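Local coordinates for salicylaldehyde dehydrogenase NahF (Pseudomonas putida, PDB 4JZ6), which probably catalyses the NAD+-dependent oxidation of salicylaldehyde to salicylate, a step of naphthalene degradation, at residues E93-K98 and I201-Q206; R435-G440 and V448-S453. All coordinates share one frame; numbering follows the deposited sequence.

Contact 1 (E93-K98 and I201-Q206)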
loop_
_atom_site.group_PDB
_atom_site.type_symbol
_atom_site.label_atom_id
_atom_site.label_comp_id
_atom_site.label_asym_id
_atom_site.label_seq_id
_atom_site.Cartn_x
_atom_site.Cartn_y
_atom_site.Cartn_z
ATOM N N GLU A 93 27.021 -17.768 -0.391
ATOM C CA GLU A 93 27.836 -18.274 0.707
ATOM C C GLU A 93 29.212 -18.703 0.201
ATOM O O GLU A 93 30.204 -18.626 0.926
ATOM C CB GLU A 93 27.125 -19.420 1.433
ATOM C CG GLU A 93 25.868 -18.970 2.172
ATOM C CD GLU A 93 25.098 -20.116 2.806
ATOM O OE1 GLU A 93 25.330 -21.281 2.420
ATOM O OE2 GLU A 93 24.256 -19.851 3.691
ATOM N N SER A 94 29.272 -19.133 -1.055
ATOM C CA SER A 94 30.538 -19.560 -1.639
ATOM C C SER A 94 31.452 -18.369 -1.903
ATOM O O SER A 94 32.647 -18.537 -2.126
ATOM C CB SER A 94 30.314 -20.360 -2.929
ATOM O OG SER A 94 29.872 -19.536 -3.993
ATOM N N LYS A 95 30.889 -17.167 -1.869
ATOM C CA LYS A 95 31.656 -15.960 -2.141
ATOM C C LYS A 95 31.846 -15.099 -0.889
ATOM O O LYS A 95 32.178 -13.915 -0.986
ATOM C CB LYS A 95 30.992 -15.154 -3.262
ATOM C CG LYS A 95 31.149 -15.782 -4.642
ATOM C CD LYS A 95 30.536 -14.911 -5.736
ATOM C CE LYS A 95 31.070 -15.285 -7.113
ATOM N NZ LYS A 95 30.967 -16.742 -7.385
ATOM N N THR A 96 31.651 -15.708 0.279
ATOM C CA THR A 96 31.703 -14.992 1.558
ATOM C C THR A 96 32.959 -14.122 1.794
ATOM O O THR A 96 32.834 -12.953 2.159
ATOM C CB THR A 96 31.446 -15.938 2.773
ATOM O OG1 THR A 96 30.135 -16.518 2.675
ATOM C CG2 THR A 96 31.545 -15.171 4.085
ATOM N N PRO A 97 34.166 -14.674 1.577
ATOM C CA PRO A 97 35.360 -13.848 1.794
ATOM C C PRO A 97 35.410 -12.587 0.931
ATOM O O PRO A 97 35.912 -11.565 1.399
ATOM C CB PRO A 97 36.502 -14.783 1.396
ATOM C CG PRO A 97 35.964 -16.138 1.606
ATOM C CD PRO A 97 34.529 -16.050 1.197
ATOM N N LYS A 98 34.908 -12.660 -0.299
ATOM C CA LYS A 98 34.903 -11.498 -1.190
ATOM C C LYS A 98 33.947 -10.416 -0.685
ATOM O O LYS A 98 34.264 -9.225 -0.717
ATOM C CB LYS A 98 34.562 -11.909 -2.630
ATOM C CG LYS A 98 34.542 -10.766 -3.645
ATOM C CD LYS A 98 35.892 -10.071 -3.754
ATOM C CE LYS A 98 36.975 -11.008 -4.285
ATOM N NZ LYS A 98 38.356 -10.556 -3.916
ATOM N N ILE A 201 26.504 -9.106 -5.710
ATOM C CA ILE A 201 25.282 -9.828 -5.386
ATOM C C ILE A 201 24.556 -10.173 -6.679
ATOM O O ILE A 201 24.019 -11.268 -6.826
ATOM C CB ILE A 201 24.369 -9.054 -4.380
ATOM C CG1 ILE A 201 23.207 -9.932 -3.917
ATOM C CG2 ILE A 201 23.831 -7.772 -4.979
ATOM C CD1 ILE A 201 22.398 -9.331 -2.801
ATOM N N THR A 202 24.586 -9.246 -7.631
ATOM C CA THR A 202 24.014 -9.491 -8.944
ATOM C C THR A 202 24.702 -10.685 -9.593
ATOM O O THR A 202 24.041 -11.594 -10.098
ATOM C CB THR A 202 24.167 -8.269 -9.868
ATOM O OG1 THR A 202 23.562 -7.126 -9.254
ATOM C CG2 THR A 202 23.509 -8.532 -11.223
ATOM N N GLN A 203 26.031 -10.679 -9.567
ATOM C CA GLN A 203 26.808 -11.760 -10.156
ATOM C C GLN A 203 26.400 -13.110 -9.569
ATOM O O GLN A 203 26.276 -14.102 -10.289
ATOM C CB GLN A 203 28.305 -11.526 -9.958
ATOM C CG GLN A 203 29.167 -12.568 -10.646
ATOM C CD GLN A 203 30.622 -12.469 -10.252
ATOM O OE1 GLN A 203 31.055 -11.470 -9.675
ATOM N NE2 GLN A 203 31.388 -13.510 -10.552
ATOM N N CYS A 204 26.180 -13.138 -8.261
ATOM C CA CYS A 204 25.742 -14.357 -7.604
ATOM C C CYS A 204 24.450 -14.874 -8.220
ATOM O O CYS A 204 24.334 -16.057 -8.545
ATOM C CB CYS A 204 25.559 -14.114 -6.113
ATOM S SG CYS A 204 27.117 -14.009 -5.234
ATOM N N VAL A 205 23.488 -13.975 -8.395
ATOM C CA VAL A 205 22.225 -14.332 -9.022
ATOM C C VAL A 205 22.445 -14.863 -10.440
ATOM O O VAL A 205 21.796 -15.831 -10.855
ATOM C CB VAL A 205 21.253 -13.142 -9.020
ATOM C CG1 VAL A 205 19.951 -13.506 -9.699
ATOM C CG2 VAL A 205 20.994 -12.710 -7.595
ATOM N N GLN A 206 23.372 -14.244 -11.171
ATOM C CA GLN A 206 23.700 -14.697 -12.519
ATOM C C GLN A 206 24.224 -16.130 -12.511
ATOM O O GLN A 206 23.801 -16.955 -13.321
ATOM C CB GLN A 206 24.725 -13.775 -13.190
ATOM C CG GLN A 206 25.082 -14.207 -14.616
ATOM C CD GLN A 206 26.255 -13.430 -15.210
ATOM O OE1 GLN A 206 26.976 -12.725 -14.501
ATOM N NE2 GLN A 206 26.449 -13.563 -16.524
#
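Gln203 meets the far end of Lys95: its NE2 lies 3.9 Å from Lys95 CE, and the two side chains cross at about a right angle. A chi1 of -176°, which sets CG opposite the backbone N, and an extended chain beyond it carry the Gln203 amide out from the helix. One residue on, Cys204 supplies the closest touch, SG to Lys95 CD at 3.6 Å. Cys204 is buried and also packs on Val91 and Met92 of helix 78-94. Lys95 sits in the break between helix 78-94 and helix 96-107, at the N-cap position of the latter, where Thr96 OG1 donates to Glu93 O at 2.7 Å. Its extended chain takes CD and CE across Cys204 and Gln203, and the bend at chi4 (51°) ends in the NZ that pairs with Glu207. Helix 195-208 links the parallel neighbouring strands 186-189 and 215-218, a beta-alpha-beta unit of the Rossmann-like NAD-binding domain of aldehyde dehydrogenases. The lysine thus works in two ways: CD packs against the thiol and CE against the amide, while NZ forms a salt bridge with Glu207 OE1. Gln203 NE2 hydrogen-bonds Glu207 OE2, so one carboxylate divides its two oxygens between them.

Contact 2 (R435-G440 and V448-S453); sequences RALRVG and VHINGS
Ile450 and Val448, two residues apart on the strand, reach the helix at successive turns. Ile450 has the broadest contact, with CG2 4.0 Å from Ala436 CB. Its CD1 comes 3.7 Å from Ala436 O. On the Leu437 side, Ile450 CG1 meets Leu437 CD2 at 4.3 Å. The CG1 branch is anti to the carbonyl carbon (chi1 -55°), which leaves CG2 for the alanine methyl while CD1 reaches over the helix backbone, 4.3 Å from Gly440 CA. Both Val448 methyls rest against the Gly440 backbone, CG2 on Gly440 O (3.5 Å) and CG1 on Gly440 CA (3.7 Å). With no side chain on Gly440, Ile450 CD1 and Val448 CG1 come directly against its backbone. Small residues one turn apart, Ala436 and Gly440, thus form a shallow face for the two branched side chains, and the bond from Gly440 N to Ala436 O (2.7 Å) links them. Ile450 is itself the second residue of a type II turn, His449 to Gly452, that ends the strand. The axes of 435-440 and 448-450 run antiparallel (174°) and approach to 9.1 Å. This is the second half of a beta-alpha-beta crossover: helix 433-442 covers strand 447-450, which pairs in parallel with strand 425-429 and, on its other edge, with a strand of the second subunit, whose Lys487 NZ hydrogen-bonds Gly440 O and whose Leu489 packs on Leu437.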
loop_
_atom_site.group_PDB
_atom_site.type_symbol
_atom_site.label_atom_id
_atom_site.label_comp_id
_atom_site.label_asym_id
_atom_site.label_seq_id
_atom_site.Cartn_x
_atom_site.Cartn_y
_atom_site.Cartn_z
ATOM N N ARG A 435 4.104 -5.912 32.510
ATOM C CA ARG A 435 4.246 -4.484 32.283
ATOM C C ARG A 435 4.934 -4.178 30.954
ATOM O O ARG A 435 4.405 -3.420 30.138
ATOM C CB ARG A 435 5.007 -3.809 33.413
ATOM C CG ARG A 435 5.323 -2.370 33.085
ATOM C CD ARG A 435 5.558 -1.558 34.328
ATOM N NE ARG A 435 6.957 -1.573 34.735
ATOM C CZ ARG A 435 7.440 -0.825 35.720
ATOM N NH1 ARG A 435 6.634 -0.014 36.388
ATOM N NH2 ARG A 435 8.724 -0.881 36.036
ATOM N N ALA A 436 6.111 -4.761 30.741
ATOM C CA ALA A 436 6.860 -4.540 29.508
ATOM C C ALA A 436 5.968 -4.754 28.282
ATOM O O ALA A 436 6.064 -4.024 27.294
ATOM C CB ALA A 436 8.078 -5.450 29.456
ATOM N N LEU A 437 5.079 -5.740 28.376
ATOM C CA LEU A 437 4.123 -6.032 27.312
ATOM C C LEU A 437 3.115 -4.903 27.102
ATOM O O LEU A 437 2.786 -4.576 25.960
ATOM C CB LEU A 437 3.396 -7.350 27.591
ATOM C CG LEU A 437 4.137 -8.623 27.162
ATOM C CD1 LEU A 437 3.508 -9.859 27.780
ATOM C CD2 LEU A 437 4.149 -8.739 25.653
ATOM N N ARG A 438 2.629 -4.315 28.197
ATOM C CA ARG A 438 1.705 -3.181 28.127
ATOM C C ARG A 438 2.285 -2.063 27.277
ATOM O O ARG A 438 1.660 -1.604 26.319
ATOM C CB ARG A 438 1.403 -2.621 29.519
ATOM C CG ARG A 438 0.581 -3.508 30.412
ATOM C CD ARG A 438 0.146 -2.723 31.630
ATOM N NE ARG A 438 0.405 -3.444 32.870
ATOM C CZ ARG A 438 1.275 -3.054 33.795
ATOM N NH1 ARG A 438 1.967 -1.939 33.631
ATOM N NH2 ARG A 438 1.445 -3.776 34.891
ATOM N N VAL A 439 3.486 -1.624 27.636
ATOM C CA VAL A 439 4.154 -0.595 26.854
ATOM C C VAL A 439 4.485 -1.131 25.458
ATOM O O VAL A 439 4.261 -0.452 24.453
ATOM C CB VAL A 439 5.395 -0.000 27.585
ATOM C CG1 VAL A 439 5.589 -0.665 28.923
ATOM C CG2 VAL A 439 6.649 -0.097 26.731
ATOM N N GLY A 440 4.979 -2.362 25.398
ATOM C CA GLY A 440 5.329 -2.963 24.126
ATOM C C GLY A 440 4.163 -2.934 23.160
ATOM O O GLY A 440 4.320 -2.638 21.976
ATOM N N VAL A 448 8.765 -4.667 17.948
ATOM C CA VAL A 448 8.914 -4.478 19.392
ATOM C C VAL A 448 9.612 -5.693 20.008
ATOM O O VAL A 448 9.183 -6.832 19.811
ATOM C CB VAL A 448 7.549 -4.267 20.082
ATOM C CG1 VAL A 448 7.715 -4.202 21.584
ATOM C CG2 VAL A 448 6.893 -3.003 19.568
ATOM N N HIS A 449 10.694 -5.457 20.744
ATOM C CA HIS A 449 11.448 -6.565 21.322
ATOM C C HIS A 449 11.495 -6.505 22.840
ATOM O O HIS A 449 12.163 -5.643 23.423
ATOM C CB HIS A 449 12.850 -6.625 20.723
ATOM C CG HIS A 449 12.846 -6.762 19.235
ATOM N ND1 HIS A 449 12.359 -7.883 18.594
ATOM C CD2 HIS A 449 13.235 -5.910 18.259
ATOM C CE1 HIS A 449 12.461 -7.721 17.290
ATOM N NE2 HIS A 449 12.992 -6.534 17.057
ATOM N N ILE A 450 10.773 -7.424 23.478
ATOM C CA ILE A 450 10.694 -7.450 24.935
ATOM C C ILE A 450 11.971 -8.045 25.515
ATOM O O ILE A 450 12.266 -9.229 25.326
ATOM C CB ILE A 450 9.472 -8.234 25.429
ATOM C CG1 ILE A 450 8.186 -7.668 24.813
ATOM C CG2 ILE A 450 9.413 -8.213 26.942
ATOM C CD1 ILE A 450 8.012 -6.170 24.986
ATOM N N ASN A 451 12.721 -7.204 26.220
ATOM C CA ASN A 451 14.048 -7.554 26.709
ATOM C C ASN A 451 14.987 -7.979 25.569
ATOM O O ASN A 451 15.757 -8.929 25.697
ATOM C CB ASN A 451 13.959 -8.611 27.808
ATOM C CG ASN A 451 13.220 -8.111 29.032
ATOM O OD1 ASN A 451 13.513 -7.037 29.550
ATOM N ND2 ASN A 451 12.250 -8.885 29.495
ATOM N N GLY A 452 14.913 -7.254 24.458
ATOM C CA GLY A 452 15.801 -7.476 23.333
ATOM C C GLY A 452 16.293 -6.173 22.730
ATOM O O GLY A 452 15.755 -5.107 23.027
ATOM N N SER A 453 17.313 -6.249 21.881
ATOM C CA SER A 453 17.846 -5.050 21.243
ATOM C C SER A 453 16.883 -4.524 20.186
ATOM O O SER A 453 15.913 -5.195 19.832
ATOM C CB SER A 453 19.209 -5.335 20.606
ATOM O OG SER A 453 19.068 -5.952 19.337
#

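In the fold
Contact 2 is buried and wholly apolar between side chains, whereas contact 1 is partly buried and mixes a thiol, an aliphatic shaft and polar ends that share an acid. Their centres are 37 Å apart and their nearest atoms about 22 Å, and they hold no element in common. Contact 1 joins helix 195-208 to the break between two helices, with no part of the other subunit touching it; contact 2 lies at the dimer interface, where the sheet continues from one subunit into the next, the usual dimerisation mode of aldehyde dehydrogenases. In sequence, 102 residues separate the segments of contact 1, seven those of contact 2. Both lie away from the salicylaldehyde pockets.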